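PDB 4LN9: rifamycin polyketide synthase from Amycolatopsis mediterranei, which helps build the polyketide precursor of rifamycin, the part described here being its terminal-module dehydratase domain, which removes water from the growing intermediate. Local coordinates for residues Y192-T197 with S245-A250; A237-A242 with L292-V297; H64-D69 with G230-H235. All coordinates share one frame; numbering follows the deposited sequence.

Contact 1 (Y192-T197 with S245-A250)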
ATOM      1  N   TYR A 192     -29.436  10.307  17.606  1.00 59.41           N
ATOM      2  CA  TYR A 192     -27.993  10.358  17.853  1.00 52.08           C
ATOM      3  C   TYR A 192     -27.613   9.486  19.047  1.00 52.79           C
ATOM      4  O   TYR A 192     -27.758   9.907  20.194  1.00 56.64           O
ATOM      5  CB  TYR A 192     -27.546  11.797  18.130  1.00 55.33           C
ATOM      6  CG  TYR A 192     -27.761  12.758  16.982  1.00 57.61           C
ATOM      7  CD1 TYR A 192     -26.845  12.843  15.942  1.00 60.42           C
ATOM      8  CD2 TYR A 192     -28.794  13.687  17.019  1.00 61.32           C
ATOM      9  CE1 TYR A 192     -27.006  13.760  14.920  1.00 57.68           C
ATOM     10  CE2 TYR A 192     -28.963  14.609  16.002  1.00 62.64           C
ATOM     11  CZ  TYR A 192     -28.065  14.644  14.958  1.00 60.95           C
ATOM     12  OH  TYR A 192     -28.229  15.558  13.942  1.00 69.08           O
ATOM     13  N   GLY A 193     -26.983   8.346  18.779  1.00 47.63           N
ATOM     14  CA  GLY A 193     -26.608   7.430  19.854  1.00 48.44           C
ATOM     15  C   GLY A 193     -25.178   7.614  20.332  1.00 51.25           C
ATOM     16  O   GLY A 193     -24.304   6.811  20.004  1.00 46.76           O
ATOM     17  N   TYR A 194     -24.950   8.611  21.183  1.00 43.52           N
ATOM     18  CA  TYR A 194     -23.632   8.783  21.786  1.00 41.72           C
ATOM     19  C   TYR A 194     -23.465   7.907  23.021  1.00 45.73           C
ATOM     20  O   TYR A 194     -24.067   8.165  24.063  1.00 43.19           O
ATOM     21  CB  TYR A 194     -23.369  10.247  22.143  1.00 39.21           C
ATOM     22  CG  TYR A 194     -23.387  11.187  20.960  1.00 37.92           C
ATOM     23  CD1 TYR A 194     -22.411  11.118  19.971  1.00 38.10           C
ATOM     24  CD2 TYR A 194     -24.330  12.201  20.878  1.00 34.53           C
ATOM     25  CE1 TYR A 194     -22.408  12.003  18.908  1.00 34.52           C
ATOM     26  CE2 TYR A 194     -24.336  13.088  19.819  1.00 37.70           C
ATOM     27  CZ  TYR A 194     -23.381  12.980  18.832  1.00 35.30           C
ATOM     28  OH  TYR A 194     -23.391  13.860  17.773  1.00 41.72           O
ATOM     29  N   GLY A 195     -22.605   6.901  22.912  1.00 38.32           N
ATOM     30  CA  GLY A 195     -22.160   6.152  24.079  1.00 41.82           C
ATOM     31  C   GLY A 195     -21.132   6.915  24.890  1.00 43.08           C
ATOM     32  O   GLY A 195     -20.756   8.031  24.531  1.00 43.14           O
ATOM     33  N   PRO A 196     -20.595   6.267  25.935  1.00 44.74           N
ATOM     34  CA  PRO A 196     -19.749   6.879  26.959  1.00 44.15           C
ATOM     35  C   PRO A 196     -18.518   7.583  26.394  1.00 46.66           C
ATOM     36  O   PRO A 196     -18.114   8.620  26.920  1.00 37.06           O
ATOM     37  CB  PRO A 196     -19.325   5.685  27.815  1.00 44.65           C
ATOM     38  CG  PRO A 196     -20.455   4.725  27.684  1.00 46.29           C
ATOM     39  CD  PRO A 196     -20.951   4.877  26.274  1.00 45.60           C
ATOM     40  N   THR A 197     -17.873   6.985  25.397  1.00 39.27           N
ATOM     41  CA  THR A 197     -16.690   7.601  24.805  1.00 40.25           C
ATOM     42  C   THR A 197     -16.989   8.993  24.253  1.00 36.15           C
ATOM     43  O   THR A 197     -16.171   9.905  24.374  1.00 38.68           O
ATOM     44  CB  THR A 197     -16.075   6.728  23.695  1.00 34.65           C
ATOM     45  OG1 THR A 197     -15.782   5.427  24.217  1.00 37.67           O
ATOM     46  CG2 THR A 197     -14.789   7.358  23.177  1.00 37.84           C
ATOM     47  N   SER A 245     -21.484  19.821  21.034  1.00 33.85           N
ATOM     48  CA  SER A 245     -21.901  20.719  22.109  1.00 35.23           C
ATOM     49  C   SER A 245     -23.022  21.663  21.672  1.00 37.65           C
ATOM     50  O   SER A 245     -23.903  21.997  22.465  1.00 37.87           O
ATOM     51  CB  SER A 245     -20.707  21.520  22.635  1.00 32.59           C
ATOM     52  OG  SER A 245     -20.301  22.503  21.699  1.00 32.31           O
ATOM     53  N   THR A 246     -23.029  22.027  20.393  1.00 32.78           N
ATOM     54  CA  THR A 246     -24.086  22.874  19.841  1.00 37.31           C
ATOM     55  C   THR A 246     -25.442  22.173  19.870  1.00 39.27           C
ATOM     56  O   THR A 246     -26.480  22.814  20.041  1.00 40.99           O
ATOM     57  CB  THR A 246     -23.776  23.313  18.395  1.00 38.44           C
ATOM     58  OG1 THR A 246     -23.515  22.161  17.583  1.00 38.87           O
ATOM     59  CG2 THR A 246     -22.569  24.239  18.364  1.00 33.07           C
ATOM     60  N   MET A 247     -25.426  20.861  19.659  1.00 33.94           N
ATOM     61  CA  MET A 247     -26.643  20.057  19.681  1.00 39.70           C
ATOM     62  C   MET A 247     -27.079  19.799  21.116  1.00 45.71           C
ATOM     63  O   MET A 247     -28.252  19.953  21.459  1.00 43.74           O
ATOM     64  CB  MET A 247     -26.415  18.723  18.970  1.00 47.88           C
ATOM     65  CG  MET A 247     -26.428  18.810  17.455  1.00 54.84           C
ATOM     66  SD  MET A 247     -25.571  17.420  16.691  1.00 76.93           S
ATOM     67  CE  MET A 247     -26.240  16.051  17.633  1.00 56.91           C
ATOM     68  N   VAL A 248     -26.131  19.369  21.943  1.00 42.92           N
ATOM     69  CA  VAL A 248     -26.358  19.262  23.377  1.00 45.46           C
ATOM     70  C   VAL A 248     -26.963  20.549  23.930  1.00 46.09           C
ATOM     71  O   VAL A 248     -27.941  20.514  24.678  1.00 51.63           O
ATOM     72  CB  VAL A 248     -25.055  18.943  24.135  1.00 43.17           C
ATOM     73  CG1 VAL A 248     -25.247  19.152  25.630  1.00 47.66           C
ATOM     74  CG2 VAL A 248     -24.607  17.520  23.842  1.00 43.97           C
ATOM     75  N   SER A 249     -26.430  21.684  23.490  1.00 43.87           N
ATOM     76  CA  SER A 249     -26.995  22.981  23.839  1.00 48.76           C
ATOM     77  C   SER A 249     -28.469  23.072  23.450  1.00 48.55           C
ATOM     78  O   SER A 249     -29.312  23.441  24.268  1.00 56.84           O
ATOM     79  CB  SER A 249     -26.204  24.110  23.174  1.00 44.23           C
ATOM     80  OG  SER A 249     -26.641  25.378  23.634  1.00 44.79           O
ATOM     81  N   ALA A 250     -28.779  22.705  22.210  1.00 51.16           N
ATOM     82  CA  ALA A 250     -30.145  22.804  21.705  1.00 54.42           C
ATOM     83  C   ALA A 250     -31.081  21.803  22.381  1.00 53.36           C
ATOM     84  O   ALA A 250     -32.218  22.133  22.713  1.00 60.81           O
ATOM     85  CB  ALA A 250     -30.169  22.623  20.194  1.00 50.16           C
TER

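Contact 2 (A237-A242 with L292-V297)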
ATOM      1  N   ALA A 237     -13.548  11.399  19.210  1.00 31.99           N
ATOM      2  CA  ALA A 237     -14.606  11.676  20.177  1.00 31.05           C
ATOM      3  C   ALA A 237     -14.452  13.055  20.820  1.00 24.32           C
ATOM      4  O   ALA A 237     -15.442  13.749  21.056  1.00 29.64           O
ATOM      5  CB  ALA A 237     -14.666  10.587  21.241  1.00 28.58           C
ATOM      6  N   LEU A 238     -13.209  13.482  21.031  1.00 28.89           N
ATOM      7  CA  LEU A 238     -12.940  14.834  21.519  1.00 27.57           C
ATOM      8  C   LEU A 238     -13.378  15.900  20.513  1.00 34.18           C
ATOM      9  O   LEU A 238     -14.104  16.832  20.865  1.00 27.17           O
ATOM     10  CB  LEU A 238     -11.462  15.008  21.881  1.00 26.88           C
ATOM     11  CG  LEU A 238     -11.106  16.190  22.789  1.00 31.18           C
ATOM     12  CD1 LEU A 238     -11.805  16.069  24.135  1.00 31.64           C
ATOM     13  CD2 LEU A 238      -9.599  16.297  22.972  1.00 30.57           C
ATOM     14  N   LEU A 239     -13.031  15.702  19.245  1.00 32.56           N
ATOM     15  CA  LEU A 239     -13.436  16.635  18.201  1.00 28.61           C
ATOM     16  C   LEU A 239     -14.943  16.595  17.956  1.00 25.75           C
ATOM     17  O   LEU A 239     -15.579  17.637  17.798  1.00 26.41           O
ATOM     18  CB  LEU A 239     -12.672  16.376  16.900  1.00 27.53           C
ATOM     19  CG  LEU A 239     -12.901  17.406  15.789  1.00 31.73           C
ATOM     20  CD1 LEU A 239     -12.604  18.810  16.295  1.00 27.00           C
ATOM     21  CD2 LEU A 239     -12.059  17.082  14.564  1.00 31.10           C
ATOM     22  N   ASP A 240     -15.525  15.398  17.996  1.00 28.36           N
ATOM     23  CA  ASP A 240     -16.968  15.269  17.825  1.00 28.27           C
ATOM     24  C   ASP A 240     -17.735  16.001  18.919  1.00 27.30           C
ATOM     25  O   ASP A 240     -18.732  16.668  18.647  1.00 29.12           O
ATOM     26  CB  ASP A 240     -17.400  13.802  17.771  1.00 32.41           C
ATOM     27  CG  ASP A 240     -18.843  13.638  17.327  1.00 42.39           C
ATOM     28  OD1 ASP A 240     -19.087  13.595  16.102  1.00 42.37           O
ATOM     29  OD2 ASP A 240     -19.738  13.606  18.199  1.00 37.89           O
ATOM     30  N   ALA A 241     -17.322  15.802  20.167  1.00 28.12           N
ATOM     31  CA  ALA A 241     -17.981  16.457  21.292  1.00 29.41           C
ATOM     32  C   ALA A 241     -17.807  17.970  21.219  1.00 26.47           C
ATOM     33  O   ALA A 241     -18.720  18.725  21.551  1.00 26.64           O
ATOM     34  CB  ALA A 241     -17.445  15.922  22.611  1.00 25.14           C
ATOM     35  N   ALA A 242     -16.631  18.407  20.777  1.00 23.41           N
ATOM     36  CA  ALA A 242     -16.371  19.831  20.600  1.00 26.73           C
ATOM     37  C   ALA A 242     -17.455  20.459  19.733  1.00 28.69           C
ATOM     38  O   ALA A 242     -18.050  21.467  20.107  1.00 31.47           O
ATOM     39  CB  ALA A 242     -14.998  20.051  19.981  1.00 27.40           C
ATOM     40  N   LEU A 292     -20.628  26.058  10.763  1.00 34.93           N
ATOM     41  CA  LEU A 292     -19.968  26.246  12.056  1.00 35.99           C
ATOM     42  C   LEU A 292     -18.487  26.572  11.860  1.00 36.90           C
ATOM     43  O   LEU A 292     -17.855  26.069  10.930  1.00 31.63           O
ATOM     44  CB  LEU A 292     -20.089  24.977  12.899  1.00 33.33           C
ATOM     45  CG  LEU A 292     -21.487  24.546  13.340  1.00 40.35           C
ATOM     46  CD1 LEU A 292     -21.396  23.244  14.122  1.00 35.67           C
ATOM     47  CD2 LEU A 292     -22.140  25.633  14.179  1.00 46.53           C
ATOM     48  N   SER A 293     -17.914  27.322  12.794  1.00 30.84           N
ATOM     49  CA  SER A 293     -16.462  27.414  12.921  1.00 25.71           C
ATOM     50  C   SER A 293     -16.073  27.028  14.340  1.00 27.83           C
ATOM     51  O   SER A 293     -16.908  27.057  15.241  1.00 27.84           O
ATOM     52  CB  SER A 293     -15.993  28.841  12.623  1.00 29.44           C
ATOM     53  OG  SER A 293     -16.501  29.752  13.583  1.00 35.62           O
ATOM     54  N   LEU A 294     -14.844  26.556  14.519  1.00 25.32           N
ATOM     55  CA  LEU A 294     -14.415  26.061  15.820  1.00 27.20           C
ATOM     56  C   LEU A 294     -13.000  26.531  16.131  1.00 28.05           C
ATOM     57  O   LEU A 294     -12.148  26.596  15.244  1.00 26.58           O
ATOM     58  CB  LEU A 294     -14.493  24.531  15.867  1.00 30.25           C
ATOM     59  CG  LEU A 294     -13.808  23.826  17.042  1.00 35.65           C
ATOM     60  CD1 LEU A 294     -14.568  24.071  18.336  1.00 31.85           C
ATOM     61  CD2 LEU A 294     -13.676  22.333  16.774  1.00 34.87           C
ATOM     62  N   GLU A 295     -12.794  26.973  17.371  1.00 23.03           N
ATOM     63  CA  GLU A 295     -11.454  27.133  17.930  1.00 23.80           C
ATOM     64  C   GLU A 295     -11.438  26.453  19.292  1.00 24.83           C
ATOM     65  O   GLU A 295     -12.396  26.568  20.057  1.00 23.40           O
ATOM     66  CB  GLU A 295     -11.115  28.625  18.085  1.00 21.91           C
ATOM     67  CG  GLU A 295      -9.675  28.920  18.495  1.00 27.43           C
ATOM     68  CD  GLU A 295      -9.306  30.394  18.363  1.00 32.71           C
ATOM     69  OE1 GLU A 295     -10.030  31.245  18.922  1.00 35.13           O
ATOM     70  OE2 GLU A 295      -8.263  30.697  17.741  1.00 37.93           O
ATOM     71  N   ALA A 296     -10.414  25.645  19.543  1.00 20.37           N
ATOM     72  CA  ALA A 296     -10.322  24.917  20.801  1.00 23.51           C
ATOM     73  C   ALA A 296      -8.904  24.978  21.358  1.00 25.10           C
ATOM     74  O   ALA A 296      -7.930  24.961  20.604  1.00 26.97           O
ATOM     75  CB  ALA A 296     -10.765  23.474  20.615  1.00 29.03           C
ATOM     76  N   VAL A 297      -8.804  25.215  22.665  1.00 24.22           N
ATOM     77  CA  VAL A 297      -7.516  25.237  23.355  1.00 21.24           C
ATOM     78  C   VAL A 297      -7.471  24.163  24.440  1.00 19.15           C
ATOM     79  O   VAL A 297      -8.511  23.654  24.861  1.00 21.57           O
ATOM     80  CB  VAL A 297      -7.228  26.614  23.998  1.00 24.00           C
ATOM     81  CG1 VAL A 297      -7.146  27.699  22.935  1.00 18.32           C
ATOM     82  CG2 VAL A 297      -8.283  26.956  25.043  1.00 22.63           C
TER

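Contact 3 (H64-D69 with G230-H235)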
ATOM      1  N   HIS A  64     -11.910  -2.481  17.829  1.00 39.28           N
ATOM      2  CA  HIS A  64     -12.098  -1.071  18.138  1.00 39.54           C
ATOM      3  C   HIS A  64     -13.433  -0.849  18.799  1.00 37.11           C
ATOM      4  O   HIS A  64     -14.339  -0.267  18.200  1.00 37.65           O
ATOM      5  CB  HIS A  64     -11.971  -0.231  16.868  1.00 38.11           C
ATOM      6  CG  HIS A  64     -10.641  -0.394  16.161  1.00 36.17           C
ATOM      7  ND1 HIS A  64     -10.444  -1.305  15.189  1.00 41.96           N
ATOM      8  CD2 HIS A  64      -9.410   0.226  16.375  1.00 41.61           C
ATOM      9  CE1 HIS A  64      -9.157  -1.264  14.790  1.00 34.87           C
ATOM     10  NE2 HIS A  64      -8.528  -0.323  15.514  1.00 38.85           N
ATOM     11  N   PRO A  65     -13.599  -1.390  20.019  1.00 39.05           N
ATOM     12  CA  PRO A  65     -14.891  -1.471  20.704  1.00 40.47           C
ATOM     13  C   PRO A  65     -15.530  -0.096  20.879  1.00 36.64           C
ATOM     14  O   PRO A  65     -16.748   0.043  20.756  1.00 39.56           O
ATOM     15  CB  PRO A  65     -14.525  -2.058  22.073  1.00 45.90           C
ATOM     16  CG  PRO A  65     -13.243  -2.785  21.848  1.00 42.37           C
ATOM     17  CD  PRO A  65     -12.508  -1.964  20.827  1.00 36.36           C
ATOM     18  N   TRP A  66     -14.692   0.927  20.993  1.00 39.02           N
ATOM     19  CA  TRP A  66     -15.170   2.268  21.293  1.00 39.52           C
ATOM     20  C   TRP A  66     -15.891   2.909  20.128  1.00 40.47           C
ATOM     21  O   TRP A  66     -16.760   3.764  20.332  1.00 35.09           O
ATOM     22  CB  TRP A  66     -14.012   3.131  21.777  1.00 37.05           C
ATOM     23  CG  TRP A  66     -13.069   3.536  20.677  1.00 39.79           C
ATOM     24  CD1 TRP A  66     -11.848   2.958  20.335  1.00 35.59           C
ATOM     25  CD2 TRP A  66     -13.225   4.667  19.767  1.00 33.80           C
ATOM     26  NE1 TRP A  66     -11.272   3.628  19.287  1.00 39.33           N
ATOM     27  CE2 TRP A  66     -12.045   4.670  18.904  1.00 37.78           C
ATOM     28  CE3 TRP A  66     -14.201   5.627  19.574  1.00 36.23           C
ATOM     29  CZ2 TRP A  66     -11.863   5.620  17.918  1.00 39.38           C
ATOM     30  CZ3 TRP A  66     -14.005   6.585  18.581  1.00 40.29           C
ATOM     31  CH2 TRP A  66     -12.873   6.569  17.761  1.00 39.90           C
ATOM     32  N   LEU A  67     -15.755   2.309  18.948  1.00 33.44           N
ATOM     33  CA  LEU A  67     -16.509   2.759  17.780  1.00 34.50           C
ATOM     34  C   LEU A  67     -18.007   2.523  17.960  1.00 33.08           C
ATOM     35  O   LEU A  67     -18.828   3.246  17.396  1.00 34.73           O
ATOM     36  CB  LEU A  67     -16.016   2.064  16.507  1.00 32.48           C
ATOM     37  CG  LEU A  67     -14.577   2.310  16.040  1.00 35.65           C
ATOM     38  CD1 LEU A  67     -14.253   1.435  14.831  1.00 42.43           C
ATOM     39  CD2 LEU A  67     -14.334   3.784  15.728  1.00 34.30           C
ATOM     40  N   ALA A  68     -18.359   1.537  18.781  1.00 37.28           N
ATOM     41  CA  ALA A  68     -19.758   1.270  19.092  1.00 38.41           C
ATOM     42  C   ALA A  68     -20.411   2.465  19.782  1.00 37.64           C
ATOM     43  O   ALA A  68     -21.625   2.655  19.691  1.00 38.55           O
ATOM     44  CB  ALA A  68     -19.886   0.020  19.952  1.00 41.99           C
ATOM     45  N   ASP A  69     -19.583   3.355  20.327  1.00 39.23           N
ATOM     46  CA  ASP A  69     -20.090   4.521  21.053  1.00 37.19           C
ATOM     47  C   ASP A  69     -20.531   5.667  20.144  1.00 41.84           C
ATOM     48  O   ASP A  69     -20.987   6.706  20.624  1.00 43.40           O
ATOM     49  CB  ASP A  69     -19.058   5.015  22.066  1.00 38.69           C
ATOM     50  CG  ASP A  69     -19.009   4.149  23.306  1.00 41.68           C
ATOM     51  OD1 ASP A  69     -19.904   3.291  23.463  1.00 47.50           O
ATOM     52  OD2 ASP A  69     -18.052   4.290  24.098  1.00 42.34           O
ATOM     53  N   GLY A 230      -4.139   9.987  23.735  1.00 28.08           N
ATOM     54  CA  GLY A 230      -2.744  10.400  23.660  1.00 25.74           C
ATOM     55  C   GLY A 230      -2.056   9.946  22.384  1.00 33.03           C
ATOM     56  O   GLY A 230      -1.024  10.499  22.003  1.00 37.49           O
ATOM     57  N   ARG A 231      -2.606   8.926  21.727  1.00 33.93           N
ATOM     58  CA  ARG A 231      -1.991   8.390  20.508  1.00 35.05           C
ATOM     59  C   ARG A 231      -2.548   9.007  19.218  1.00 36.41           C
ATOM     60  O   ARG A 231      -2.045   8.731  18.128  1.00 37.70           O
ATOM     61  CB  ARG A 231      -2.115   6.863  20.442  1.00 33.63           C
ATOM     62  CG  ARG A 231      -1.638   6.113  21.676  1.00 38.68           C
ATOM     63  CD  ARG A 231      -1.752   4.606  21.467  1.00 50.18           C
ATOM     64  NE  ARG A 231      -1.011   4.160  20.288  1.00 54.48           N
ATOM     65  CZ  ARG A 231      -1.454   3.261  19.414  1.00 50.14           C
ATOM     66  NH1 ARG A 231      -2.648   2.706  19.576  1.00 50.10           N
ATOM     67  NH2 ARG A 231      -0.697   2.905  18.384  1.00 49.64           N
ATOM     68  N   PHE A 232      -3.650   9.745  19.338  1.00 30.76           N
ATOM     69  CA  PHE A 232      -4.266  10.413  18.189  1.00 30.76           C
ATOM     70  C   PHE A 232      -3.630  11.775  17.925  1.00 35.17           C
ATOM     71  O   PHE A 232      -3.062  12.387  18.830  1.00 33.87           O
ATOM     72  CB  PHE A 232      -5.768  10.593  18.416  1.00 29.28           C
ATOM     73  CG  PHE A 232      -6.571   9.348  18.183  1.00 33.36           C
ATOM     74  CD1 PHE A 232      -6.786   8.877  16.899  1.00 32.44           C
ATOM     75  CD2 PHE A 232      -7.193   8.702  19.238  1.00 34.08           C
ATOM     76  CE1 PHE A 232      -7.556   7.751  16.677  1.00 33.94           C
ATOM     77  CE2 PHE A 232      -7.982   7.588  19.023  1.00 39.29           C
ATOM     78  CZ  PHE A 232      -8.156   7.106  17.740  1.00 40.86           C
ATOM     79  N   GLY A 233      -3.810  12.286  16.712  1.00 30.63           N
ATOM     80  CA  GLY A 233      -3.702  13.719  16.471  1.00 31.96           C
ATOM     81  C   GLY A 233      -4.712  14.474  17.313  1.00 32.41           C
ATOM     82  O   GLY A 233      -4.348  15.209  18.232  1.00 32.74           O
ATOM     83  N   ILE A 234      -5.988  14.185  17.078  1.00 27.51           N
ATOM     84  CA  ILE A 234      -7.032  14.482  18.050  1.00 28.76           C
ATOM     85  C   ILE A 234      -8.058  13.347  18.081  1.00 29.87           C
ATOM     86  O   ILE A 234      -8.432  12.818  17.034  1.00 26.66           O
ATOM     87  CB  ILE A 234      -7.737  15.816  17.724  1.00 26.35           C
ATOM     88  CG1 ILE A 234      -8.710  16.204  18.840  1.00 25.42           C
ATOM     89  CG2 ILE A 234      -8.448  15.733  16.381  1.00 31.09           C
ATOM     90  CD1 ILE A 234      -9.194  17.633  18.759  1.00 28.41           C
ATOM     91  N   HIS A 235      -8.373  12.858  19.277  1.00 26.85           N
ATOM     92  CA  HIS A 235      -9.339  11.768  19.402  1.00 25.66           C
ATOM     93  C   HIS A 235     -10.663  12.145  18.784  1.00 27.67           C
ATOM     94  O   HIS A 235     -11.156  13.255  19.007  1.00 24.72           O
ATOM     95  CB  HIS A 235      -9.512  11.352  20.864  1.00 27.62           C
ATOM     96  CG  HIS A 235     -10.314  10.082  21.048  1.00 26.22           C
ATOM     97  ND1 HIS A 235     -11.567   9.950  20.581  1.00 30.12           N
ATOM     98  CD2 HIS A 235     -10.002   8.882  21.685  1.00 27.15           C
ATOM     99  CE1 HIS A 235     -12.032   8.723  20.882  1.00 31.31           C
ATOM    100  NE2 HIS A 235     -11.084   8.081  21.583  1.00 27.93           N
TER

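Contact 1 (Y192-T197 with S245-A250)
Tyr192 and Met247 mark the closest approach of the two backbones, their CA atoms 10.0 Å apart, so that strand 192-194 and helix 236-251 meet through side chains alone. Met247 crosses the gap and ends on the Tyr192 ring. Met247 CE sits 3.3 Å from the Tyr192 ring centroid and only 5° off the normal, a CH-pi contact over the middle of one face. Met247 CE is almost equally far from all six ring carbons, Tyr192 CE2 being 3.5 Å away. The sulfur follows less centrally: Met247 SD lies 4.4 Å from the Tyr192 centroid, 23° off the normal, which makes this a Met-aromatic contact as well. A bend at the last torsion of Met247 (chi3 46°) turns CE onto the face. The same methyl also reaches Tyr194, but there it comes in at the edge, near the ring plane, with Tyr194 OH 3.6 Å from Met247 CE and Tyr194 CE2 4.1 Å from it. One methyl is thus held over one tyrosine face and beside another tyrosine's rim. No hydrogen bond spans the segments, and the attraction is dispersion and weak polarisation. The phenol end of Tyr192 is tied down separately, as Arg262 N is hydrogen-bonded to Tyr192 OH. The tyrosines belong to the GYxYGPxF sequence pattern of polyketide synthase dehydratases. Beyond the contact, Gly193 shares backbone hydrogen bonding with Ala71 of strand 70-72, making 192-194 an outer strand of a small three-stranded antiparallel sheet. Tyr194 also meets the His244 ring and touches Tyr184 of helix 183-190, while Val248, one residue after Met247, packs on that helix through Ala183, Tyr184 and Leu187.

Contact 2 (A237-A242 with L292-V297)
Leu294 of strand 291-297 is the residue that meets the helix, taking Leu239 and Ala242 on a single methyl. Along the strand, Leu292 comes first; it packs on Val284 of strand 279-285 and makes no contact with the helical segment. Ser293 is turned from the helix, and its backbone pairs with that of Ala285. Leu294 then points at the helix. Its CG lies opposite the backbone N (chi1 167°), which carries Leu294 CD2 out to 3.7 Å from Leu239 CD1. That same Leu294 CD2 lies 4.2 Å from Ala242 CB, so the methyl lodges between residues three apart, on neighbouring turns of the helix. The two leucines slant across each other, touching by one branch each. The CB of Leu239 leaves the helix neither toward the strand nor away from it, and only the end of its side chain comes near, whereas Ala242 faces the strand directly. Glu295, on the other side of the strand, has its carboxylate hydrogen-bonded to the backbone N atoms of Ala164 and Phe165. Ala296 turns to the helix again; its CA is 7.9 Å from that of Ala242, the shortest such spacing here, but its small side chain packs instead on Val282 and Val305 of the flanking strands. Val297 closes the segment against Ala163 and Phe167. The three touching residues are buried and wholly apolar. A long helix lying on the inner face of a curved antiparallel sheet is the signature of the hotdog fold, and this contact belongs to the core of one half of the double hotdog.

Contact 3 (H64-D69 with G230-H235)
Trp66 and His235 form the aromatic part of the contact, approaching from opposite directions as an edge-to-face pair. The imidazole edge is turned to the indole face, with the six-membered ring of Trp66 and the His235 ring 4.7 Å apart between centroids and their planes at 53°. His235 CE1 does the touching: it is 3.7 Å from Trp66 CZ3 and lies off centre, towards the rim of the indole. On the opposite indole face sits Leu67 CD2, 3.7 Å above the Trp66 plane, so the ring is sandwiched between an imidazole CH and a leucine methyl. With Trp66 CG between the backbone N and the carbonyl carbon (chi1 74°), the indole is carried out toward the 230-235 loop, where it meets His235 and Phe232. Apolar packing adds Phe232, whose CZ comes 4.0 Å from Trp66 CZ2. Phe232 itself meets the His38 ring at nearly a right angle. Hydrogen bonding plays no part across the segments but fixes the frame on either side. Backbone bonds such as Asp69 N to Trp66 O hold 65-69 in a 3-10 turn, while Glu85 takes the backbone N atoms of Gly233 and Ile234. His235 stands at the N-cap of helix 236-251, its ND1 accepting from Ala237 N. That bond limits rotation of the imidazole, and the CE1 C-H, probably somewhat polarised by its two nitrogens, is directed at the indole. Mainly aromatic and apolar, the contact thus joins the 3-10 turn before strand 70-72 to the start of helix 236-251, across the two halves of the double hotdog.

How the contacts relate
Contacts 1 and 2 share helix 236-251 and lie about 12 Å apart between centres; contact 3 sits at the helix start, about 15 Å from contact 2 and about 16 Å from contact 1, again between centres. Contacts 1 and 3 are stitched by probable hydrogen bonds, Gly195 N to Asp69 O at 2.8 Å and Thr197 OG1 to Asp69 OD2 at 2.5 Å. Tyr194 CE1 of contact 1 packs 3.2 Å from Asp240 OD2, which is hydrogen-bonded to His244. Asp240 and His244 fit the DxxxH pattern of polyketide synthase dehydratases, in which the aspartate is the probable catalytic acid; contact 2 packs another side of the same helix.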